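PDB 5JBD: inactive glucansucrase from Lactobacillus reuteri, which is an inactive member of glycoside hydrolase family 70, a TIM-barrel enzyme family, with a calcium ion bound in the crystal structure. Local coordinates for residues E254-N257 / W258-F261; G297-M300 / N301-H305; K307-P310 / Q311-N314; A806-Q809 / K810-D814. One frame throughout, in Å; residues are numbered along the deposited sequence.

How the contacts relate
Contacts 1, 2 and 4 form a three-helix cluster and contact 3 extends it along the chain. The centres of contacts 1, 2 and 4 stand 12 to 13 Å apart, and each contact touches the other two. Leu299 CD2 packs 3.7 Å from Glu259 OE1, and Leu808 CD2 lies 3.7 Å from Tyr260 CD1. Contacts 2 and 4 meet through Gln298 NE2 and Asp814 OD2, a probable hydrogen bond of 2.9 Å. Another, 2.9 Å from Asn312 ND2 to His305 O, ties contact 3 to contact 2; contact 3 does not touch contacts 1 or 4. A calcium ion lies about 10 Å from the side chain of Asn255 in contact 1.

Contact 1: E254-N257 / W258-F261; sequences ENLN and WEYF
Glu259 runs back along the helix and sets its carboxylate against the preceding turn, where Asn255 and Leu256 receive it. With CG next to the backbone N (chi1 -68°) and the rest of the chain extended, the two oxygens divide their neighbours: OE2 of Glu259 lies 3.8 Å from CB of Asn255, while OE1 comes within 3.7 Å of CD2 of Leu256. The Leu256 and Glu259 side chains thus lie across one another at a slant, a methyl branch meeting one carboxylate oxygen. OE2 is also 3.4 Å from the carbonyl O of Asn255, but both are acceptors and no bond joins them.

Trp258 turns the other way. Its CG is trans to the backbone N (chi1 -165°), which carries the indole off the preceding turn, and OD1 of Asn255 approaches the six-membered ring obliquely, 4.4 Å from CE3. The polar ends are satisfied by residues beyond the two segments: Asn255 ND2 bonds to Asn246, Trp258 NE1 to the carbonyl of Arg712, and Glu254 to the hydroxyl of Tyr713. Asn257 OD1 accepts from the backbone N of Tyr804, with Tyr713 a second partner through ND2. Beneath them the backbone repeats its i to i+4 bonds, such as Glu259 N to Asn255 O at 2.8 Å.

Helix 249-263 is enclosed on several sides. Helix 291-304 packs on it through Met296, Leu299 and Met303, helix 805-811 meets Asn257 and Tyr260, and Ile748 of the parallel strand 743-748 touches both Trp258 and Glu259.

Contact 2: G297-M300 / N301-H305; sequences GQLM and NDMYH
Leu299 and Met303, one turn apart, make the close apolar part of this contact. The sulfur SD of Met303 sits 3.6 Å from CD1 of Leu299 and is equally near its CG, so it rests on the branch point of the leucine as the two side chains cross. Met303 gets there with CG beside its backbone N (chi1 -70°) and a bend at the last torsion that turns the methyl off the line of the chain. Its CB, meanwhile, lies 3.8 Å above the centre of the Tyr304 ring. Met300 joins that ring more loosely, CB to CD2 of Tyr304 being 4.4 Å. Leu299 and Met303 both continue inward onto helix 249-263.

The other flank is polar and only partly buried. Gln298 and Asp302 point the same way, side by side, with amide and carboxylate planes 81° apart; their nearest approach, CG of Gln298 to OD2 of Asp302, is a slack 4.2 Å. Neither polar end grips the other, and NE2 of Gln298 turns instead to Asp814. Asn301 uses OD1 to bond the backbone N of Lys307, beyond the end of the helix.

That end is marked by exposed His305, which leaves helical geometry with a positive phi of 59° although its N still bonds Asn301 O at 2.8 Å. Helix 291-304, followed by the short helix 310-315, lies in the connection between the parallel neighbouring strands 279-282 and 319-320, a beta-alpha-beta crossover of the kind repeated in a TIM barrel.

Contact 3: K307-P310 / Q311-N314; sequences KGNP and QNAN
Asn309 meets Asn312 and Ala313 round the first turn of a short helix, its carbonyl oxygen turned toward both. Gln311, the first residue of the second segment, follows Pro310 and is exposed.

Asn312 comes next and faces Asn309 across the turn, with CB of Asn312 3.7 Å from O of Asn309. Its amide is not spent on the first segment: the carbonyl oxygen of His305 takes both Asn312 ND2 and Asn309 ND2, clasping the helix to the loop that precedes it and drawing the Asn309 side chain away from a capping role.

Ala313 points its methyl group toward 307-310 and is buried. Its backbone N makes the first i to i+4 bond of the helix, 3.0 Å to Asn309 O, and nearly straight, with an N-H...O angle of 173°.

Asn314 adds the second, 2.9 Å from its N to Pro310 O. Its side chain folds close over that same oxygen, CG of Asn314 lying 3.1 Å away, while the group also touches Phe641.

The arrangement is a helix N-terminus with Asn309 at the N-cap position, though without a side-chain capping bond, and proline in the first turn, where its lack of an N-H costs no helical hydrogen bond.

Contact 4: A806-Q809 / K810-D814; sequences AELQ and KNYPD
Glu807 and Asn811 meet across one turn at the surface. The glutamate chain folds at its second torsion (chi2 -66°), which brings the carboxylate back beside the asparagine amide; the two flat groups cross at a slant, their planes 37° apart, with OE1 of Glu807 3.2 Å from ND2 of Asn811. ND2 of Asn811 makes a weak hydrogen bond to the backbone O of Glu807 at 3.1 Å. The same carbonyl accepts the backbone N of Asn811, so one oxygen serves two donors of a single residue.

Tyr812 keeps CG beside its backbone N (chi1 -45°), and this turns the edge of its ring to Leu808: CD2 of the leucine lies in the ring plane, 3.9 Å from CD2 of the tyrosine. CB of Asn811 sits over the centre of one ring face, 3.9 Å above the plane. Gln809, in contrast, is extended and reaches past the turn, where a water accepts from its NE2 at 3.1 Å and donates to Pro813 O at 2.7 Å. The helix breaks here. Tyr812 N still bonds Leu808 O, but Pro813 has no N-H to offer Gln809 O, whose near neighbour is instead CA of Pro813 at 3.3 Å.

The inner side of helix 805-811 rests on two others. Leu808 touches Leu299 of helix 291-304 and Tyr260 of helix 249-263, Tyr812 leans on Asp302 and Met303, and the loop residue Phe816 packs against Leu808 and Gln809.

Contact 1: E254-N257 / W258-F261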
loop_
_atom_site.group_PDB
_atom_site.type_symbol
_atom_site.label_atom_id
_atom_site.label_comp_id
_atom_site.label_asym_id
_atom_site.label_seq_id
_atom_site.Cartn_x
_atom_site.Cartn_y
_atom_site.Cartn_z
ATOM N N GLU A 254 -12.659 7.323 -14.986
ATOM C CA GLU A 254 -11.201 7.553 -14.946
ATOM C C GLU A 254 -10.378 6.283 -14.636
ATOM O O GLU A 254 -9.290 6.101 -15.197
ATOM C CB GLU A 254 -10.842 8.727 -14.000
ATOM C CG GLU A 254 -9.354 8.947 -13.687
ATOM C CD GLU A 254 -8.453 9.140 -14.903
ATOM O OE1 GLU A 254 -8.949 9.441 -16.012
ATOM O OE2 GLU A 254 -7.216 8.989 -14.738
ATOM N N ASN A 255 -10.886 5.400 -13.780
ATOM C CA ASN A 255 -10.192 4.115 -13.518
ATOM C C ASN A 255 -10.090 3.260 -14.786
ATOM O O ASN A 255 -9.036 2.653 -15.046
ATOM C CB ASN A 255 -10.880 3.314 -12.403
ATOM C CG ASN A 255 -10.774 3.984 -11.048
ATOM O OD1 ASN A 255 -9.796 4.692 -10.749
ATOM N ND2 ASN A 255 -11.784 3.761 -10.216
ATOM N N LEU A 256 -11.170 3.249 -15.577
ATOM C CA LEU A 256 -11.193 2.550 -16.859
ATOM C C LEU A 256 -10.149 3.125 -17.807
ATOM O O LEU A 256 -9.418 2.363 -18.446
ATOM C CB LEU A 256 -12.589 2.591 -17.496
ATOM C CG LEU A 256 -13.679 1.855 -16.731
ATOM C CD1 LEU A 256 -15.039 2.114 -17.346
ATOM C CD2 LEU A 256 -13.401 0.364 -16.693
ATOM N N ASN A 257 -10.074 4.454 -17.874
ATOM C CA ASN A 257 -9.016 5.163 -18.612
ATOM C C ASN A 257 -7.623 4.707 -18.188
ATOM O O ASN A 257 -6.776 4.405 -19.025
ATOM C CB ASN A 257 -9.135 6.679 -18.399
ATOM C CG ASN A 257 -8.343 7.468 -19.414
ATOM O OD1 ASN A 257 -8.815 7.705 -20.527
ATOM N ND2 ASN A 257 -7.133 7.878 -19.044
ATOM N N TRP A 258 -7.404 4.676 -16.878
ATOM C CA TRP A 258 -6.112 4.309 -16.284
ATOM C C TRP A 258 -5.736 2.857 -16.587
ATOM O O TRP A 258 -4.590 2.550 -16.934
ATOM C CB TRP A 258 -6.175 4.520 -14.766
ATOM C CG TRP A 258 -4.858 4.524 -14.036
ATOM C CD1 TRP A 258 -3.624 4.805 -14.544
ATOM C CD2 TRP A 258 -4.668 4.306 -12.632
ATOM N NE1 TRP A 258 -2.680 4.750 -13.552
ATOM C CE2 TRP A 258 -3.297 4.454 -12.369
ATOM C CE3 TRP A 258 -5.525 3.990 -11.581
ATOM C CZ2 TRP A 258 -2.756 4.284 -11.091
ATOM C CZ3 TRP A 258 -4.996 3.840 -10.309
ATOM C CH2 TRP A 258 -3.625 3.993 -10.073
ATOM N N GLU A 259 -6.716 1.966 -16.455
ATOM C CA GLU A 259 -6.519 0.550 -16.786
ATOM C C GLU A 259 -6.166 0.359 -18.257
ATOM O O GLU A 259 -5.221 -0.364 -18.580
ATOM C CB GLU A 259 -7.765 -0.250 -16.406
ATOM C CG GLU A 259 -7.979 -0.340 -14.893
ATOM C CD GLU A 259 -9.424 -0.542 -14.482
ATOM O OE1 GLU A 259 -10.232 -0.987 -15.323
ATOM O OE2 GLU A 259 -9.764 -0.225 -13.316
ATOM N N TYR A 260 -6.882 1.070 -19.136
ATOM C CA TYR A 260 -6.617 1.009 -20.566
ATOM C C TYR A 260 -5.181 1.480 -20.873
ATOM O O TYR A 260 -4.480 0.872 -21.689
ATOM C CB TYR A 260 -7.658 1.826 -21.360
ATOM C CG TYR A 260 -7.408 1.813 -22.854
ATOM C CD1 TYR A 260 -7.782 0.722 -23.642
ATOM C CD2 TYR A 260 -6.746 2.871 -23.471
ATOM C CE1 TYR A 260 -7.517 0.697 -25.003
ATOM C CE2 TYR A 260 -6.486 2.863 -24.831
ATOM C CZ TYR A 260 -6.868 1.786 -25.590
ATOM O OH TYR A 260 -6.594 1.806 -26.938
ATOM N N PHE A 261 -4.749 2.540 -20.195
ATOM C CA PHE A 261 -3.387 3.079 -20.341
ATOM C C PHE A 261 -2.325 2.052 -19.969
ATOM O O PHE A 261 -1.399 1.780 -20.737
ATOM C CB PHE A 261 -3.253 4.332 -19.463
ATOM C CG PHE A 261 -1.871 4.932 -19.413
ATOM C CD1 PHE A 261 -1.407 5.741 -20.442
ATOM C CD2 PHE A 261 -1.059 4.741 -18.295
ATOM C CE1 PHE A 261 -0.143 6.324 -20.379
ATOM C CE2 PHE A 261 0.198 5.327 -18.223
ATOM C CZ PHE A 261 0.661 6.112 -19.272
#

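Contact 2: G297-M300 / N301-H305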
loop_
_atom_site.group_PDB
_atom_site.type_symbol
_atom_site.label_atom_id
_atom_site.label_comp_id
_atom_site.label_asym_id
_atom_site.label_seq_id
_atom_site.Cartn_x
_atom_site.Cartn_y
_atom_site.Cartn_z
ATOM N N GLY A 297 -13.173 -5.991 -14.596
ATOM C CA GLY A 297 -13.487 -7.243 -15.281
ATOM C C GLY A 297 -14.233 -7.026 -16.588
ATOM O O GLY A 297 -13.935 -7.670 -17.598
ATOM N N GLN A 298 -15.179 -6.091 -16.580
ATOM C CA GLN A 298 -15.951 -5.769 -17.796
ATOM C C GLN A 298 -15.049 -5.253 -18.918
ATOM O O GLN A 298 -15.180 -5.691 -20.065
ATOM C CB GLN A 298 -17.045 -4.759 -17.484
ATOM C CG GLN A 298 -18.026 -4.544 -18.627
ATOM C CD GLN A 298 -19.012 -3.427 -18.355
ATOM O OE1 GLN A 298 -19.106 -2.919 -17.227
ATOM N NE2 GLN A 298 -19.763 -3.033 -19.397
ATOM N N LEU A 299 -14.136 -4.342 -18.579
ATOM C CA LEU A 299 -13.172 -3.794 -19.549
ATOM C C LEU A 299 -12.318 -4.882 -20.154
ATOM O O LEU A 299 -12.170 -4.970 -21.369
ATOM C CB LEU A 299 -12.249 -2.746 -18.902
ATOM C CG LEU A 299 -11.127 -2.144 -19.774
ATOM C CD1 LEU A 299 -11.712 -1.356 -20.940
ATOM C CD2 LEU A 299 -10.192 -1.256 -18.970
ATOM N N MET A 300 -11.722 -5.691 -19.291
ATOM C CA MET A 300 -10.810 -6.727 -19.754
ATOM C C MET A 300 -11.541 -7.807 -20.562
ATOM O O MET A 300 -10.985 -8.322 -21.527
ATOM C CB MET A 300 -9.993 -7.270 -18.579
ATOM C CG MET A 300 -9.014 -6.199 -18.063
ATOM S SD MET A 300 -8.081 -6.680 -16.617
ATOM C CE MET A 300 -7.057 -7.923 -17.388
ATOM N N ASN A 301 -12.799 -8.084 -20.228
ATOM C CA ASN A 301 -13.637 -8.964 -21.066
ATOM C C ASN A 301 -14.005 -8.328 -22.421
ATOM O O ASN A 301 -13.997 -9.005 -23.453
ATOM C CB ASN A 301 -14.908 -9.424 -20.329
ATOM C CG ASN A 301 -15.677 -10.494 -21.097
ATOM O OD1 ASN A 301 -15.087 -11.432 -21.638
ATOM N ND2 ASN A 301 -16.996 -10.345 -21.165
ATOM N N ASP A 302 -14.332 -7.045 -22.418
ATOM C CA ASP A 302 -14.576 -6.319 -23.681
ATOM C C ASP A 302 -13.362 -6.333 -24.605
ATOM O O ASP A 302 -13.491 -6.567 -25.810
ATOM C CB ASP A 302 -14.974 -4.869 -23.386
ATOM C CG ASP A 302 -16.394 -4.742 -22.893
ATOM O OD1 ASP A 302 -17.126 -5.765 -22.871
ATOM O OD2 ASP A 302 -16.769 -3.607 -22.517
ATOM N N MET A 303 -12.191 -6.079 -24.023
ATOM C CA MET A 303 -10.953 -5.959 -24.788
ATOM C C MET A 303 -10.426 -7.315 -25.261
ATOM O O MET A 303 -9.957 -7.435 -26.394
ATOM C CB MET A 303 -9.870 -5.254 -23.953
ATOM C CG MET A 303 -10.104 -3.760 -23.699
ATOM S SD MET A 303 -8.912 -3.067 -22.507
ATOM C CE MET A 303 -7.438 -3.101 -23.528
ATOM N N TYR A 304 -10.490 -8.324 -24.389
ATOM C CA TYR A 304 -9.812 -9.599 -24.615
ATOM C C TYR A 304 -10.684 -10.876 -24.602
ATOM O O TYR A 304 -10.149 -11.962 -24.806
ATOM C CB TYR A 304 -8.704 -9.748 -23.556
ATOM C CG TYR A 304 -7.737 -8.564 -23.461
ATOM C CD1 TYR A 304 -6.959 -8.178 -24.555
ATOM C CD2 TYR A 304 -7.563 -7.861 -22.254
ATOM C CE1 TYR A 304 -6.061 -7.105 -24.457
ATOM C CE2 TYR A 304 -6.672 -6.793 -22.152
ATOM C CZ TYR A 304 -5.920 -6.422 -23.248
ATOM O OH TYR A 304 -5.018 -5.370 -23.133
ATOM N N HIS A 305 -11.978 -10.769 -24.304
ATOM C CA HIS A 305 -12.902 -11.909 -24.345
ATOM C C HIS A 305 -12.460 -13.044 -23.404
ATOM O O HIS A 305 -12.155 -14.172 -23.810
ATOM C CB HIS A 305 -13.091 -12.370 -25.776
ATOM C CG HIS A 305 -13.385 -11.255 -26.713
ATOM N ND1 HIS A 305 -14.583 -10.577 -26.700
ATOM C CD2 HIS A 305 -12.624 -10.669 -27.664
ATOM C CE1 HIS A 305 -14.562 -9.643 -27.634
ATOM N NE2 HIS A 305 -13.384 -9.677 -28.231
#

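Contact 3: K307-P310 / Q311-N314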
loop_
_atom_site.group_PDB
_atom_site.type_symbol
_atom_site.label_atom_id
_atom_site.label_comp_id
_atom_site.label_asym_id
_atom_site.label_seq_id
_atom_site.Cartn_x
_atom_site.Cartn_y
_atom_site.Cartn_z
ATOM N N LYS A 307 -14.216 -13.952 -20.332
ATOM C CA LYS A 307 -15.296 -14.727 -19.751
ATOM C C LYS A 307 -15.662 -15.888 -20.688
ATOM O O LYS A 307 -15.879 -15.678 -21.887
ATOM C CB LYS A 307 -16.498 -13.822 -19.483
ATOM C CG LYS A 307 -17.567 -14.447 -18.598
ATOM C CD LYS A 307 -18.615 -13.411 -18.197
ATOM C CE LYS A 307 -19.680 -14.008 -17.293
ATOM N NZ LYS A 307 -20.674 -13.003 -16.857
ATOM N N GLY A 308 -15.671 -17.109 -20.153
ATOM C CA GLY A 308 -15.958 -18.303 -20.951
ATOM C C GLY A 308 -14.840 -18.829 -21.848
ATOM O O GLY A 308 -15.060 -19.797 -22.589
ATOM N N ASN A 309 -13.668 -18.200 -21.785
ATOM C CA ASN A 309 -12.523 -18.543 -22.628
ATOM C C ASN A 309 -11.275 -18.576 -21.724
ATOM O O ASN A 309 -10.610 -17.548 -21.545
ATOM C CB ASN A 309 -12.378 -17.515 -23.768
ATOM C CG ASN A 309 -13.609 -17.451 -24.661
ATOM O OD1 ASN A 309 -14.073 -18.464 -25.168
ATOM N ND2 ASN A 309 -14.142 -16.253 -24.854
ATOM N N PRO A 310 -10.994 -19.742 -21.102
ATOM C CA PRO A 310 -9.885 -19.871 -20.145
ATOM C C PRO A 310 -8.519 -19.429 -20.653
ATOM O O PRO A 310 -7.743 -18.850 -19.876
ATOM C CB PRO A 310 -9.889 -21.371 -19.809
ATOM C CG PRO A 310 -11.315 -21.772 -19.961
ATOM C CD PRO A 310 -11.805 -20.983 -21.140
ATOM N N GLN A 311 -8.237 -19.656 -21.940
ATOM C CA GLN A 311 -6.962 -19.220 -22.517
ATOM C C GLN A 311 -6.800 -17.695 -22.436
ATOM O O GLN A 311 -5.735 -17.201 -22.031
ATOM C CB GLN A 311 -6.814 -19.711 -23.972
ATOM C CG GLN A 311 -5.485 -19.369 -24.673
ATOM C CD GLN A 311 -4.258 -19.982 -24.003
ATOM O OE1 GLN A 311 -3.414 -19.258 -23.464
ATOM N NE2 GLN A 311 -4.162 -21.317 -24.011
ATOM N N ASN A 312 -7.851 -16.962 -22.822
ATOM C CA ASN A 312 -7.816 -15.502 -22.789
ATOM C C ASN A 312 -7.814 -14.983 -21.346
ATOM O O ASN A 312 -7.063 -14.071 -21.017
ATOM C CB ASN A 312 -9.009 -14.904 -23.554
ATOM C CG ASN A 312 -8.942 -15.156 -25.046
ATOM O OD1 ASN A 312 -7.886 -15.473 -25.604
ATOM N ND2 ASN A 312 -10.060 -14.961 -25.710
ATOM N N ALA A 313 -8.648 -15.569 -20.490
ATOM C CA ALA A 313 -8.693 -15.168 -19.076
ATOM C C ALA A 313 -7.316 -15.339 -18.404
ATOM O O ALA A 313 -6.799 -14.409 -17.788
ATOM C CB ALA A 313 -9.751 -15.961 -18.321
ATOM N N ASN A 314 -6.718 -16.501 -18.590
ATOM C CA ASN A 314 -5.422 -16.834 -17.963
ATOM C C ASN A 314 -4.227 -16.016 -18.533
ATOM O O ASN A 314 -3.315 -15.661 -17.790
ATOM C CB ASN A 314 -5.152 -18.341 -18.037
ATOM C CG ASN A 314 -6.150 -19.175 -17.213
ATOM O OD1 ASN A 314 -7.080 -18.642 -16.608
ATOM N ND2 ASN A 314 -5.963 -20.497 -17.208
#

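Contact 4: A806-Q809 / K810-D814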
loop_
_atom_site.group_PDB
_atom_site.type_symbol
_atom_site.label_atom_id
_atom_site.label_comp_id
_atom_site.label_asym_id
_atom_site.label_seq_id
_atom_site.Cartn_x
_atom_site.Cartn_y
_atom_site.Cartn_z
ATOM N N ALA A 806 -13.143 8.766 -25.037
ATOM C CA ALA A 806 -13.929 8.846 -26.269
ATOM C C ALA A 806 -13.736 7.597 -27.122
ATOM O O ALA A 806 -14.702 7.057 -27.655
ATOM C CB ALA A 806 -13.578 10.096 -27.062
ATOM N N GLU A 807 -12.500 7.116 -27.213
ATOM C CA GLU A 807 -12.217 5.890 -27.965
ATOM C C GLU A 807 -12.778 4.620 -27.261
ATOM O O GLU A 807 -13.303 3.720 -27.932
ATOM C CB GLU A 807 -10.732 5.793 -28.341
ATOM C CG GLU A 807 -10.369 6.522 -29.628
ATOM C CD GLU A 807 -10.989 5.934 -30.877
ATOM O OE1 GLU A 807 -11.398 4.751 -30.903
ATOM O OE2 GLU A 807 -11.056 6.668 -31.858
ATOM N N LEU A 808 -12.736 4.587 -25.928
ATOM C CA LEU A 808 -13.369 3.511 -25.163
ATOM C C LEU A 808 -14.883 3.500 -25.365
ATOM O O LEU A 808 -15.470 2.432 -25.519
ATOM C CB LEU A 808 -13.045 3.614 -23.670
ATOM C CG LEU A 808 -11.604 3.237 -23.281
ATOM C CD1 LEU A 808 -11.307 3.662 -21.850
ATOM C CD2 LEU A 808 -11.354 1.741 -23.454
ATOM N N GLN A 809 -15.510 4.676 -25.380
ATOM C CA GLN A 809 -16.955 4.755 -25.572
ATOM C C GLN A 809 -17.352 4.333 -26.989
ATOM O O GLN A 809 -18.389 3.705 -27.183
ATOM C CB GLN A 809 -17.465 6.162 -25.268
ATOM C CG GLN A 809 -18.975 6.294 -25.386
ATOM C CD GLN A 809 -19.528 7.427 -24.540
ATOM O OE1 GLN A 809 -18.979 8.544 -24.521
ATOM N NE2 GLN A 809 -20.632 7.157 -23.842
ATOM N N LYS A 810 -16.512 4.675 -27.963
ATOM C CA LYS A 810 -16.718 4.273 -29.352
ATOM C C LYS A 810 -16.622 2.753 -29.567
ATOM O O LYS A 810 -17.463 2.160 -30.242
ATOM C CB LYS A 810 -15.702 4.984 -30.244
ATOM C CG LYS A 810 -15.964 4.817 -31.732
ATOM C CD LYS A 810 -17.041 5.768 -32.196
ATOM C CE LYS A 810 -17.566 5.441 -33.590
ATOM N NZ LYS A 810 -18.552 6.467 -34.030
ATOM N N ASN A 811 -15.601 2.136 -28.982
ATOM C CA ASN A 811 -15.369 0.705 -29.170
ATOM C C ASN A 811 -16.174 -0.177 -28.214
ATOM O O ASN A 811 -16.599 -1.256 -28.609
ATOM C CB ASN A 811 -13.876 0.399 -29.063
ATOM C CG ASN A 811 -13.109 0.890 -30.267
ATOM O OD1 ASN A 811 -13.361 0.436 -31.367
ATOM N ND2 ASN A 811 -12.190 1.813 -30.072
ATOM N N TYR A 812 -16.381 0.285 -26.977
ATOM C CA TYR A 812 -17.016 -0.511 -25.915
ATOM C C TYR A 812 -18.083 0.312 -25.197
ATOM O O TYR A 812 -17.963 0.573 -23.993
ATOM C CB TYR A 812 -15.964 -1.015 -24.911
ATOM C CG TYR A 812 -14.705 -1.592 -25.535
ATOM C CD1 TYR A 812 -14.760 -2.691 -26.383
ATOM C CD2 TYR A 812 -13.451 -1.022 -25.284
ATOM C CE1 TYR A 812 -13.603 -3.223 -26.944
ATOM C CE2 TYR A 812 -12.292 -1.548 -25.840
ATOM C CZ TYR A 812 -12.371 -2.641 -26.663
ATOM O OH TYR A 812 -11.217 -3.139 -27.214
ATOM N N PRO A 813 -19.160 0.691 -25.921
ATOM C CA PRO A 813 -20.173 1.588 -25.331
ATOM C C PRO A 813 -20.852 1.042 -24.059
ATOM O O PRO A 813 -21.291 1.832 -23.215
ATOM C CB PRO A 813 -21.190 1.790 -26.469
ATOM C CG PRO A 813 -20.953 0.658 -27.420
ATOM C CD PRO A 813 -19.500 0.300 -27.302
ATOM N N ASP A 814 -20.920 -0.285 -23.927
ATOM C CA ASP A 814 -21.456 -0.948 -22.712
ATOM C C ASP A 814 -20.796 -0.493 -21.392
ATOM O O ASP A 814 -21.444 -0.488 -20.335
ATOM C CB ASP A 814 -21.373 -2.483 -22.845
ATOM C CG ASP A 814 -19.958 -2.967 -23.143
ATOM O OD1 ASP A 814 -19.511 -2.857 -24.304
ATOM O OD2 ASP A 814 -19.284 -3.419 -22.212
HETATM O O HOH W 1 -21.976 4.364 -24.017
#